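Local coordinates for thioesterase domain protein YiiD (Shewanella oneidensis, PDB 1T82) that is of uncertain function but probably acts on acyl groups, as a thioesterase or acyltransferase, and forms a dimer with a hotdog fold, at residues 103-108 with 136-141; 128-133 with 146-151; 30-35 with 62-67. All blocks are in the same frame, centred on the assembly; numbering follows the deposited sequence.

Interaction 1: residues 103-108 with 136-141; sequences VTSAPE and FCDGKL
The carbonyl O of Glu-108 lies in the plane of the Phe-136 ring at its edge, 3.7 Å from CD1, and Leu-141 CD1 sits over one face, offset toward the rim. Lys-110 adds a cation-pi contact to the ring. The site is the tip of a beta hairpin of the hotdog sheet: a type I' turn from Cys-137 to Lys-140 joins strands 127-137 and 140-152. Its two central residues need positive phi, which suits Asp-138 (61°) and, better still, Gly-139 (83°). Beside the tip, strand 108-112 begins with an antiparallel hydrogen-bonded pair: Glu-108 N bonds to Phe-136 O, and Phe-136 N to Glu-108 O, each at 2.8 Å. Pro-107, with no N-H to offer, comes just before the pairing, its CB 3.2 Å from Phe-136 O. Cys-137 has SG anti to its N (chi1 -177°), which carries the compact sulfur into the bend of 103-105, 3.3 Å from Ser-105 OG. Two waters bridge the segments beyond the paired residues. One molecule donates to Ala-106 O and accepts from Asp-138 N; a second donates to Glu-108 OE1 at 3.0 Å and accepts from Gly-139 N at 3.1 Å.

Interaction 2: residues 128-133 with 146-151; sequences KVKLEV and DGLYVS
Strands 128-133 and 146-151 run antiparallel, from Lys-128 opposite Val-150 to Glu-132 opposite Asp-146, with their axes 4.6 Å apart at closest approach and 155° between their directions, the departure from 180° reflecting the sheet's twist. Two hydrogen-bonded pairs hold them. Val-129 N reaches Tyr-149 O at 2.7 Å, and Tyr-149 N returns to Val-129 O at the same length; Leu-131 N meets Gly-147 O at 2.9 Å, and Gly-147 N meets Leu-131 O at 3.0 Å.

Side chains then alternate between two faces. Val-129, Leu-131 and Tyr-149 share the buried one, where Leu-131 CD1 comes 4.3 Å from Tyr-149 CD1 and also packs on Met-76 and Val-77 of helix 62-84. With CG beside its backbone N (chi1 -65°), the Tyr-149 ring leans back over Gly-147, whose lack of a side chain leaves it room. Val-129 O lies at the ring's edge, in plane, and the hydroxyl OH is hydrogen-bonded to Thr-70 O of the helix.

The other face is more polar. Leu-148 extends across to the neighbouring strand until CD1 is 3.9 Å from Val-129 O, alongside the aliphatic stems of Lys-128 and Lys-130, whose amino ends lead away; Lys-128 CG also meets Val-150 CG2 at 4.4 Å. Glu-132 and Asp-146 lie side by side, carboxylate planes 52° apart, with OE2 of Glu-132 close to OD1 of Asp-146; the like charges may raise the proton affinity of both, though only modestly, since solvent reaches them. This two-faced hairpin, apolar toward the long helix and mixed, with charged and aliphatic side chains, on the other side, belongs to the hotdog fold, in which a curved antiparallel sheet wraps a central helix.

Interaction 3: residues 30-35 with 62-67; sequences EFMQIA and AGSIYT
Met-32 and Ile-34 face the first turns of helix 62-84 without backbone pairing, the nearest CA atoms, those of Met-32 and Ser-64, being 7.5 Å apart. Gln-33, at positive phi (56°), leaves the preceding helix through a Schellman motif, and the chain then turns toward strand 35-40. Met-32, a selenomethionine here, carries the contact. Its long, unbranched side chain is extended beyond CG (chi2 -175°), which carries SE to the helix, where the side chain crosses Thr-67 at about a right angle, SE lying 3.6 Å from Thr-67 CG2. Its methyl CE reaches 3.6 Å from Ser-64 OG, whose hydrogen-bond partner is Asn-53. Helix 62-84 is the central helix of the hotdog fold, and this end of it lies at the dimer interface: Thr-67 packs on Gly-63 of the second subunit, and Met-32 on Val-28 of that subunit. Thr-67 suits so buried a place because it hides its own polarity. OG1 donates to Gly-63 O at 2.9 Å, and Thr-67 N reaches the same oxygen from the opposite face of the carbonyl plane, leaving the methyl CG2 to meet SE and, at 4.2 Å, Ile-34 CD1.

How the interactions relate
From the N terminus, interaction 3 comes first: it closes a loop containing the strands 35-40 and 43-47 and sets the turn after helix 27-31 against the central helix. That loop is complete before interaction 1 opens, yet the two meet in space, Val-103 CG2 lying 3.9 Å from Ile-65 CD1. Interaction 1 ties the lead-in to strand 108-112 to the tip of the hairpin 127-137/140-152, while interaction 2 pairs the two strands of the same hairpin farther from its turn. Their segments alternate in sequence, so the two loops cross, although their centres are about 23 Å apart. Interactions 2 and 3 do not touch and lie on opposite sides of the chain's centre.

Interaction 1: residues 103-108 with 136-141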
ATOM      1  N   VAL B 103     -11.601   4.820   8.034  1.00 10.35           N
ATOM      2  CA  VAL B 103     -10.763   5.201   9.166  1.00  9.39           C
ATOM      3  C   VAL B 103     -10.914   6.707   9.336  1.00 10.07           C
ATOM      4  O   VAL B 103     -10.487   7.481   8.481  1.00 10.24           O
ATOM      5  CB  VAL B 103      -9.280   4.863   8.901  1.00 10.26           C
ATOM      6  CG1 VAL B 103      -8.424   5.320  10.067  1.00 10.73           C
ATOM      7  CG2 VAL B 103      -9.121   3.369   8.671  1.00 12.94           C
ATOM      8  N   THR B 104     -11.508   7.117  10.452  1.00 10.82           N
ATOM      9  CA  THR B 104     -11.770   8.529  10.711  1.00 11.22           C
ATOM     10  C   THR B 104     -10.816   9.303  11.619  1.00 12.06           C
ATOM     11  O   THR B 104     -11.032  10.488  11.885  1.00 14.24           O
ATOM     12  CB  THR B 104     -13.198   8.698  11.241  1.00 10.89           C
ATOM     13  OG1 THR B 104     -13.382   7.858  12.387  1.00 12.30           O
ATOM     14  CG2 THR B 104     -14.198   8.313  10.167  1.00 11.46           C
ATOM     15  N   SER B 105      -9.771   8.648  12.106  1.00 10.93           N
ATOM     16  CA  SER B 105      -8.788   9.326  12.942  1.00 10.59           C
ATOM     17  C   SER B 105      -7.538   8.468  13.004  1.00  9.93           C
ATOM     18  O   SER B 105      -7.490   7.396  12.402  1.00 10.38           O
ATOM     19  CB  SER B 105      -9.338   9.593  14.355  1.00 12.84           C
ATOM     20  OG  SER B 105      -9.666   8.395  15.039  1.00 12.71           O
ATOM     21  N   ALA B 106      -6.525   8.950  13.714  1.00  8.57           N
ATOM     22  CA  ALA B 106      -5.265   8.215  13.847  1.00 11.27           C
ATOM     23  C   ALA B 106      -5.579   6.806  14.346  1.00 11.74           C
ATOM     24  O   ALA B 106      -6.085   6.632  15.451  1.00 11.61           O
ATOM     25  CB  ALA B 106      -4.353   8.936  14.819  1.00  9.62           C
ATOM     26  N   PRO B 107      -5.273   5.781  13.534  1.00 10.83           N
ATOM     27  CA  PRO B 107      -5.549   4.395  13.917  1.00 10.46           C
ATOM     28  C   PRO B 107      -4.481   3.693  14.741  1.00 10.18           C
ATOM     29  O   PRO B 107      -3.368   4.192  14.916  1.00 10.17           O
ATOM     30  CB  PRO B 107      -5.739   3.714  12.572  1.00 10.59           C
ATOM     31  CG  PRO B 107      -4.678   4.384  11.745  1.00 10.86           C
ATOM     32  CD  PRO B 107      -4.809   5.858  12.134  1.00 11.16           C
ATOM     33  N   GLU B 108      -4.847   2.530  15.264  1.00 10.35           N
ATOM     34  CA  GLU B 108      -3.917   1.707  16.017  1.00 11.18           C
ATOM     35  C   GLU B 108      -3.703   0.483  15.146  1.00  9.21           C
ATOM     36  O   GLU B 108      -4.634  -0.283  14.894  1.00 10.14           O
ATOM     37  CB  GLU B 108      -4.498   1.309  17.372  1.00 14.45           C
ATOM     38  CG  GLU B 108      -4.493   2.444  18.376  1.00 19.21           C
ATOM     39  CD  GLU B 108      -4.980   2.006  19.734  1.00 22.97           C
ATOM     40  OE1 GLU B 108      -6.179   1.685  19.860  1.00 27.08           O
ATOM     41  OE2 GLU B 108      -4.157   1.975  20.674  1.00 26.40           O
ATOM     42  N   PHE B 136      -7.191  -0.723  13.778  1.00  9.20           N
ATOM     43  CA  PHE B 136      -8.362  -0.314  14.541  1.00 10.52           C
ATOM     44  C   PHE B 136      -8.472   1.203  14.615  1.00 11.13           C
ATOM     45  O   PHE B 136      -7.465   1.910  14.579  1.00 11.43           O
ATOM     46  CB  PHE B 136      -8.285  -0.851  15.976  1.00 10.36           C
ATOM     47  CG  PHE B 136      -8.151  -2.344  16.066  1.00 12.74           C
ATOM     48  CD1 PHE B 136      -6.906  -2.956  15.948  1.00 13.72           C
ATOM     49  CD2 PHE B 136      -9.275  -3.141  16.264  1.00 13.95           C
ATOM     50  CE1 PHE B 136      -6.783  -4.340  16.024  1.00 15.52           C
ATOM     51  CE2 PHE B 136      -9.161  -4.529  16.341  1.00 14.65           C
ATOM     52  CZ  PHE B 136      -7.913  -5.127  16.220  1.00 14.12           C
ATOM     53  N   CYS B 137      -9.705   1.691  14.718  1.00 11.08           N
ATOM     54  CA  CYS B 137      -9.976   3.116  14.860  1.00 12.40           C
ATOM     55  C   CYS B 137     -11.125   3.204  15.859  1.00 12.68           C
ATOM     56  O   CYS B 137     -12.195   2.641  15.632  1.00 12.05           O
ATOM     57  CB  CYS B 137     -10.389   3.750  13.530  1.00 12.42           C
ATOM     58  SG  CYS B 137     -10.656   5.544  13.634  1.00 14.07           S
ATOM     59  N   ASP B 138     -10.892   3.901  16.965  1.00 16.23           N
ATOM     60  CA  ASP B 138     -11.889   4.042  18.020  1.00 19.20           C
ATOM     61  C   ASP B 138     -12.266   2.673  18.589  1.00 20.18           C
ATOM     62  O   ASP B 138     -13.373   2.475  19.088  1.00 21.83           O
ATOM     63  CB  ASP B 138     -13.141   4.756  17.501  1.00 21.50           C
ATOM     64  CG  ASP B 138     -12.870   6.197  17.113  1.00 22.12           C
ATOM     65  OD1 ASP B 138     -11.941   6.803  17.687  1.00 23.71           O
ATOM     66  OD2 ASP B 138     -13.594   6.729  16.247  1.00 26.14           O
ATOM     67  N   GLY B 139     -11.333   1.731  18.506  1.00 20.06           N
ATOM     68  CA  GLY B 139     -11.577   0.402  19.034  1.00 19.79           C
ATOM     69  C   GLY B 139     -12.341  -0.507  18.094  1.00 19.62           C
ATOM     70  O   GLY B 139     -12.763  -1.595  18.486  1.00 22.11           O
ATOM     71  N   LYS B 140     -12.530  -0.062  16.856  1.00 16.30           N
ATOM     72  CA  LYS B 140     -13.237  -0.860  15.866  1.00 14.68           C
ATOM     73  C   LYS B 140     -12.282  -1.329  14.778  1.00 12.56           C
ATOM     74  O   LYS B 140     -11.477  -0.546  14.274  1.00 11.96           O
ATOM     75  CB  LYS B 140     -14.370  -0.057  15.226  1.00 17.46           C
ATOM     76  CG  LYS B 140     -15.150  -0.852  14.193  1.00 21.42           C
ATOM     77  CD  LYS B 140     -16.278  -0.045  13.578  1.00 25.32           C
ATOM     78  CE  LYS B 140     -15.744   1.102  12.744  1.00 26.69           C
ATOM     79  NZ  LYS B 140     -16.841   1.876  12.106  1.00 29.69           N
ATOM     80  N   LEU B 141     -12.376  -2.608  14.421  1.00 11.70           N
ATOM     81  CA  LEU B 141     -11.529  -3.183  13.378  1.00 10.57           C
ATOM     82  C   LEU B 141     -11.957  -2.600  12.035  1.00 10.30           C
ATOM     83  O   LEU B 141     -13.093  -2.799  11.603  1.00 11.25           O
ATOM     84  CB  LEU B 141     -11.681  -4.708  13.352  1.00 11.63           C
ATOM     85  CG  LEU B 141     -10.855  -5.431  12.278  1.00 11.25           C
ATOM     86  CD1 LEU B 141      -9.386  -5.154  12.516  1.00  9.16           C
ATOM     87  CD2 LEU B 141     -11.127  -6.933  12.310  1.00 12.00           C
TER
HETATM   88  O   HOH W   1      -7.949   4.813  17.327  1.00 28.67           O
HETATM   89  O   HOH W   2      -8.324   2.073  17.852  1.00 21.89           O

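Interaction 2: residues 128-133 with 146-151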
ATOM      1  N   LYS B 128      11.102 -17.450   6.133  1.00 13.43           N
ATOM      2  CA  LYS B 128       9.778 -16.957   5.762  1.00 14.54           C
ATOM      3  C   LYS B 128       8.971 -16.632   7.015  1.00 13.70           C
ATOM      4  O   LYS B 128       8.935 -17.420   7.959  1.00 14.18           O
ATOM      5  CB  LYS B 128       9.036 -18.007   4.931  1.00 16.22           C
ATOM      6  CG  LYS B 128       9.694 -18.313   3.593  1.00 21.42           C
ATOM      7  CD  LYS B 128       9.041 -19.510   2.915  1.00 25.40           C
ATOM      8  CE  LYS B 128       9.760 -19.870   1.625  1.00 27.60           C
ATOM      9  NZ  LYS B 128       9.249 -21.142   1.036  1.00 28.70           N
ATOM     10  N   VAL B 129       8.323 -15.472   7.020  1.00 13.09           N
ATOM     11  CA  VAL B 129       7.527 -15.052   8.167  1.00 12.06           C
ATOM     12  C   VAL B 129       6.141 -14.589   7.736  1.00 11.80           C
ATOM     13  O   VAL B 129       6.008 -13.604   7.009  1.00 11.93           O
ATOM     14  CB  VAL B 129       8.205 -13.887   8.921  1.00 12.00           C
ATOM     15  CG1 VAL B 129       7.417 -13.556  10.180  1.00 13.47           C
ATOM     16  CG2 VAL B 129       9.640 -14.252   9.266  1.00 12.93           C
ATOM     17  N   LYS B 130       5.113 -15.305   8.175  1.00 11.62           N
ATOM     18  CA  LYS B 130       3.744 -14.937   7.837  1.00 12.24           C
ATOM     19  C   LYS B 130       3.186 -14.133   9.006  1.00 11.42           C
ATOM     20  O   LYS B 130       3.113 -14.632  10.129  1.00 12.44           O
ATOM     21  CB  LYS B 130       2.886 -16.188   7.618  1.00 17.22           C
ATOM     22  CG  LYS B 130       1.837 -16.013   6.529  1.00 20.16           C
ATOM     23  CD  LYS B 130       0.624 -16.920   6.721  1.00 22.63           C
ATOM     24  CE  LYS B 130       0.996 -18.393   6.752  1.00 22.46           C
ATOM     25  NZ  LYS B 130      -0.218 -19.253   6.913  1.00 19.96           N
ATOM     26  N   LEU B 131       2.804 -12.885   8.748  1.00  7.37           N
ATOM     27  CA  LEU B 131       2.264 -12.035   9.796  1.00  6.10           C
ATOM     28  C   LEU B 131       0.869 -11.521   9.494  1.00  6.27           C
ATOM     29  O   LEU B 131       0.486 -11.339   8.337  1.00  8.87           O
ATOM     30  CB  LEU B 131       3.178 -10.829  10.037  1.00  7.15           C
ATOM     31  CG  LEU B 131       4.594 -11.086  10.544  1.00  6.31           C
ATOM     32  CD1 LEU B 131       5.324  -9.758  10.711  1.00  6.22           C
ATOM     33  CD2 LEU B 131       4.531 -11.822  11.874  1.00  6.01           C
ATOM     34  N   GLU B 132       0.116 -11.284  10.557  1.00  5.10           N
ATOM     35  CA  GLU B 132      -1.230 -10.755  10.437  1.00  6.56           C
ATOM     36  C   GLU B 132      -1.222  -9.389  11.102  1.00  6.86           C
ATOM     37  O   GLU B 132      -0.813  -9.262  12.253  1.00  7.86           O
ATOM     38  CB  GLU B 132      -2.221 -11.661  11.155  1.00  7.46           C
ATOM     39  CG  GLU B 132      -3.652 -11.198  11.052  1.00  9.77           C
ATOM     40  CD  GLU B 132      -4.607 -12.173  11.701  1.00 11.78           C
ATOM     41  OE1 GLU B 132      -4.619 -12.247  12.947  1.00 10.52           O
ATOM     42  OE2 GLU B 132      -5.324 -12.875  10.960  1.00 11.00           O
ATOM     43  N   VAL B 133      -1.664  -8.370  10.376  1.00  6.08           N
ATOM     44  CA  VAL B 133      -1.707  -7.025  10.923  1.00  6.00           C
ATOM     45  C   VAL B 133      -3.155  -6.563  10.928  1.00  6.63           C
ATOM     46  O   VAL B 133      -3.887  -6.806   9.970  1.00  6.90           O
ATOM     47  CB  VAL B 133      -0.869  -6.043  10.071  1.00  6.25           C
ATOM     48  CG1 VAL B 133      -0.893  -4.659  10.705  1.00  6.60           C
ATOM     49  CG2 VAL B 133       0.563  -6.544   9.942  1.00  6.64           C
ATOM     50  N   ASP B 146      -2.724  -9.565   5.693  1.00  8.67           N
ATOM     51  CA  ASP B 146      -1.996 -10.814   5.809  1.00 11.68           C
ATOM     52  C   ASP B 146      -0.810 -10.690   4.873  1.00 10.72           C
ATOM     53  O   ASP B 146      -0.975 -10.482   3.673  1.00 13.78           O
ATOM     54  CB  ASP B 146      -2.891 -11.990   5.418  1.00 16.37           C
ATOM     55  CG  ASP B 146      -3.889 -12.335   6.509  1.00 20.42           C
ATOM     56  OD1 ASP B 146      -3.445 -12.783   7.587  1.00 25.37           O
ATOM     57  OD2 ASP B 146      -5.104 -12.148   6.298  1.00 25.64           O
ATOM     58  N   GLY B 147       0.391 -10.787   5.428  1.00  9.86           N
ATOM     59  CA  GLY B 147       1.568 -10.656   4.600  1.00  8.63           C
ATOM     60  C   GLY B 147       2.605 -11.730   4.816  1.00  9.32           C
ATOM     61  O   GLY B 147       2.814 -12.206   5.932  1.00 10.26           O
ATOM     62  N   LEU B 148       3.247 -12.132   3.731  1.00  8.44           N
ATOM     63  CA  LEU B 148       4.299 -13.132   3.809  1.00  8.28           C
ATOM     64  C   LEU B 148       5.604 -12.382   3.595  1.00  9.00           C
ATOM     65  O   LEU B 148       5.838 -11.839   2.517  1.00  9.26           O
ATOM     66  CB  LEU B 148       4.126 -14.191   2.717  1.00 10.71           C
ATOM     67  CG  LEU B 148       5.256 -15.223   2.625  1.00 12.41           C
ATOM     68  CD1 LEU B 148       5.370 -15.976   3.937  1.00 14.32           C
ATOM     69  CD2 LEU B 148       4.986 -16.184   1.474  1.00 15.42           C
ATOM     70  N   TYR B 149       6.443 -12.331   4.624  1.00  9.19           N
ATOM     71  CA  TYR B 149       7.720 -11.638   4.508  1.00  9.49           C
ATOM     72  C   TYR B 149       8.839 -12.656   4.370  1.00 10.75           C
ATOM     73  O   TYR B 149       8.778 -13.738   4.948  1.00 11.57           O
ATOM     74  CB  TYR B 149       7.988 -10.758   5.737  1.00  8.39           C
ATOM     75  CG  TYR B 149       7.021  -9.608   5.901  1.00  7.43           C
ATOM     76  CD1 TYR B 149       5.745  -9.813   6.423  1.00  7.95           C
ATOM     77  CD2 TYR B 149       7.370  -8.319   5.500  1.00  7.52           C
ATOM     78  CE1 TYR B 149       4.837  -8.763   6.542  1.00  8.24           C
ATOM     79  CE2 TYR B 149       6.468  -7.260   5.614  1.00  7.00           C
ATOM     80  CZ  TYR B 149       5.203  -7.491   6.133  1.00  7.81           C
ATOM     81  OH  TYR B 149       4.299  -6.454   6.230  1.00  8.65           O
ATOM     82  N   VAL B 150       9.856 -12.307   3.596  1.00 11.04           N
ATOM     83  CA  VAL B 150      10.994 -13.191   3.400  1.00 12.67           C
ATOM     84  C   VAL B 150      12.251 -12.434   3.794  1.00 12.20           C
ATOM     85  O   VAL B 150      12.501 -11.337   3.302  1.00 12.80           O
ATOM     86  CB  VAL B 150      11.110 -13.634   1.930  1.00 13.98           C
ATOM     87  CG1 VAL B 150      12.343 -14.515   1.746  1.00 15.91           C
ATOM     88  CG2 VAL B 150       9.854 -14.382   1.517  1.00 15.31           C
ATOM     89  N   SER B 151      13.032 -13.012   4.702  1.00 12.26           N
ATOM     90  CA  SER B 151      14.262 -12.370   5.142  1.00 13.58           C
ATOM     91  C   SER B 151      15.462 -13.151   4.631  1.00 13.33           C
ATOM     92  O   SER B 151      15.557 -14.359   4.838  1.00 13.88           O
ATOM     93  CB  SER B 151      14.317 -12.297   6.667  1.00 13.13           C
ATOM     94  OG  SER B 151      15.500 -11.643   7.088  1.00 15.43           O
TER

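Interaction 3: residues 30-35 with 62-67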
ATOM      1  N   GLU B  30       8.077   9.031   6.073  1.00  6.44           N
ATOM      2  CA  GLU B  30       8.264  10.300   6.756  1.00  8.00           C
ATOM      3  C   GLU B  30       7.130  11.241   6.378  1.00  8.22           C
ATOM      4  O   GLU B  30       6.604  11.971   7.223  1.00  8.38           O
ATOM      5  CB  GLU B  30       9.606  10.910   6.361  1.00 10.91           C
ATOM      6  CG  GLU B  30       9.903  12.244   7.013  1.00 15.96           C
ATOM      7  CD  GLU B  30      11.248  12.795   6.591  1.00 18.52           C
ATOM      8  OE1 GLU B  30      11.437  13.047   5.382  1.00 20.26           O
ATOM      9  OE2 GLU B  30      12.118  12.972   7.468  1.00 20.82           O
ATOM     10  N   PHE B  31       6.747  11.231   5.107  1.00  6.95           N
ATOM     11  CA  PHE B  31       5.658  12.095   4.673  1.00  6.22           C
ATOM     12  C   PHE B  31       4.365  11.671   5.370  1.00  7.64           C
ATOM     13  O   PHE B  31       3.575  12.512   5.796  1.00  8.72           O
ATOM     14  CB  PHE B  31       5.478  12.037   3.151  1.00  6.05           C
ATOM     15  CG  PHE B  31       4.276  12.791   2.663  1.00  6.68           C
ATOM     16  CD1 PHE B  31       3.043  12.156   2.552  1.00  8.16           C
ATOM     17  CD2 PHE B  31       4.360  14.153   2.378  1.00  6.36           C
ATOM     18  CE1 PHE B  31       1.908  12.866   2.168  1.00  8.42           C
ATOM     19  CE2 PHE B  31       3.232  14.872   1.995  1.00  6.41           C
ATOM     20  CZ  PHE B  31       1.998  14.224   1.889  1.00  8.14           C
HETATM   21  N   MSE B  32       4.166  10.363   5.500  1.00  7.75           N
HETATM   22  CA  MSE B  32       2.970   9.827   6.145  1.00  8.75           C
HETATM   23  C   MSE B  32       3.015   9.946   7.667  1.00  7.09           C
HETATM   24  O   MSE B  32       2.020   9.676   8.349  1.00  5.80           O
HETATM   25  CB  MSE B  32       2.780   8.355   5.758  1.00  8.43           C
HETATM   26  CG  MSE B  32       2.399   8.120   4.310  1.00  7.61           C
HETATM   27 SE   MSE B  32       2.037   6.259   3.973  1.00 16.41          SE
HETATM   28  CE  MSE B  32       1.455   6.369   2.137  1.00 12.33           C
ATOM     29  N   GLN B  33       4.172  10.345   8.192  1.00  6.96           N
ATOM     30  CA  GLN B  33       4.373  10.508   9.632  1.00  8.13           C
ATOM     31  C   GLN B  33       4.066   9.239  10.425  1.00  8.74           C
ATOM     32  O   GLN B  33       3.490   9.290  11.515  1.00  9.05           O
ATOM     33  CB  GLN B  33       3.526  11.678  10.151  1.00 10.09           C
ATOM     34  CG  GLN B  33       3.938  13.025   9.566  1.00 13.14           C
ATOM     35  CD  GLN B  33       5.268  13.536  10.104  1.00 17.13           C
ATOM     36  OE1 GLN B  33       6.032  12.798  10.729  1.00 18.73           O
ATOM     37  NE2 GLN B  33       5.552  14.814   9.855  1.00 18.79           N
ATOM     38  N   ILE B  34       4.458   8.098   9.868  1.00  8.04           N
ATOM     39  CA  ILE B  34       4.239   6.815  10.526  1.00  8.67           C
ATOM     40  C   ILE B  34       5.257   6.646  11.646  1.00 10.20           C
ATOM     41  O   ILE B  34       6.449   6.898  11.459  1.00 10.75           O
ATOM     42  CB  ILE B  34       4.381   5.655   9.521  1.00  9.27           C
ATOM     43  CG1 ILE B  34       3.375   5.851   8.382  1.00 12.57           C
ATOM     44  CG2 ILE B  34       4.168   4.317  10.220  1.00  8.93           C
ATOM     45  CD1 ILE B  34       3.509   4.857   7.247  1.00 16.51           C
ATOM     46  N   ALA B  35       4.787   6.232  12.816  1.00  8.80           N
ATOM     47  CA  ALA B  35       5.685   6.047  13.940  1.00 10.16           C
ATOM     48  C   ALA B  35       5.187   4.975  14.892  1.00  8.56           C
ATOM     49  O   ALA B  35       3.987   4.785  15.059  1.00  8.29           O
ATOM     50  CB  ALA B  35       5.864   7.361  14.691  1.00 11.72           C
ATOM     51  N   ALA B  62      -6.763   4.492   1.085  1.00  6.01           N
ATOM     52  CA  ALA B  62      -6.492   3.059   0.991  1.00  6.60           C
ATOM     53  C   ALA B  62      -5.003   2.735   0.881  1.00  5.86           C
ATOM     54  O   ALA B  62      -4.531   1.746   1.441  1.00  4.93           O
ATOM     55  CB  ALA B  62      -7.247   2.466  -0.201  1.00  5.91           C
ATOM     56  N   GLY B  63      -4.267   3.571   0.160  1.00  4.58           N
ATOM     57  CA  GLY B  63      -2.842   3.346   0.002  1.00  5.16           C
ATOM     58  C   GLY B  63      -2.082   3.574   1.294  1.00  4.87           C
ATOM     59  O   GLY B  63      -1.116   2.876   1.585  1.00  5.31           O
ATOM     60  N   SER B  64      -2.508   4.563   2.071  1.00  3.91           N
ATOM     61  CA  SER B  64      -1.847   4.848   3.333  1.00  4.10           C
ATOM     62  C   SER B  64      -2.153   3.733   4.320  1.00  4.77           C
ATOM     63  O   SER B  64      -1.274   3.299   5.061  1.00  4.38           O
ATOM     64  CB  SER B  64      -2.306   6.196   3.896  1.00  6.29           C
ATOM     65  OG  SER B  64      -1.876   7.261   3.061  1.00  5.85           O
ATOM     66  N   ILE B  65      -3.400   3.268   4.323  1.00  4.37           N
ATOM     67  CA  ILE B  65      -3.798   2.183   5.208  1.00  3.80           C
ATOM     68  C   ILE B  65      -2.878   0.986   4.942  1.00  4.22           C
ATOM     69  O   ILE B  65      -2.282   0.435   5.860  1.00  3.04           O
ATOM     70  CB  ILE B  65      -5.276   1.779   4.961  1.00  4.66           C
ATOM     71  CG1 ILE B  65      -6.203   2.906   5.431  1.00  6.15           C
ATOM     72  CG2 ILE B  65      -5.602   0.480   5.698  1.00  5.72           C
ATOM     73  CD1 ILE B  65      -7.676   2.637   5.177  1.00  7.50           C
ATOM     74  N   TYR B  66      -2.755   0.601   3.676  1.00  4.18           N
ATOM     75  CA  TYR B  66      -1.902  -0.523   3.305  1.00  4.57           C
ATOM     76  C   TYR B  66      -0.452  -0.286   3.699  1.00  4.66           C
ATOM     77  O   TYR B  66       0.207  -1.156   4.280  1.00  3.81           O
ATOM     78  CB  TYR B  66      -1.947  -0.768   1.797  1.00  4.76           C
ATOM     79  CG  TYR B  66      -1.003  -1.861   1.338  1.00  5.23           C
ATOM     80  CD1 TYR B  66      -1.416  -3.195   1.285  1.00  6.36           C
ATOM     81  CD2 TYR B  66       0.315  -1.562   0.968  1.00  5.41           C
ATOM     82  CE1 TYR B  66      -0.545  -4.199   0.866  1.00  6.50           C
ATOM     83  CE2 TYR B  66       1.190  -2.566   0.555  1.00  6.11           C
ATOM     84  CZ  TYR B  66       0.752  -3.875   0.505  1.00  6.73           C
ATOM     85  OH  TYR B  66       1.602  -4.865   0.071  1.00  7.81           O
ATOM     86  N   THR B  67       0.057   0.898   3.381  1.00  4.72           N
ATOM     87  CA  THR B  67       1.444   1.199   3.687  1.00  5.11           C
ATOM     88  C   THR B  67       1.769   1.121   5.168  1.00  4.10           C
ATOM     89  O   THR B  67       2.784   0.541   5.546  1.00  4.77           O
ATOM     90  CB  THR B  67       1.846   2.580   3.147  1.00  4.15           C
ATOM     91  OG1 THR B  67       1.730   2.576   1.717  1.00  5.35           O
ATOM     92  CG2 THR B  67       3.287   2.898   3.533  1.00  6.27           C
TER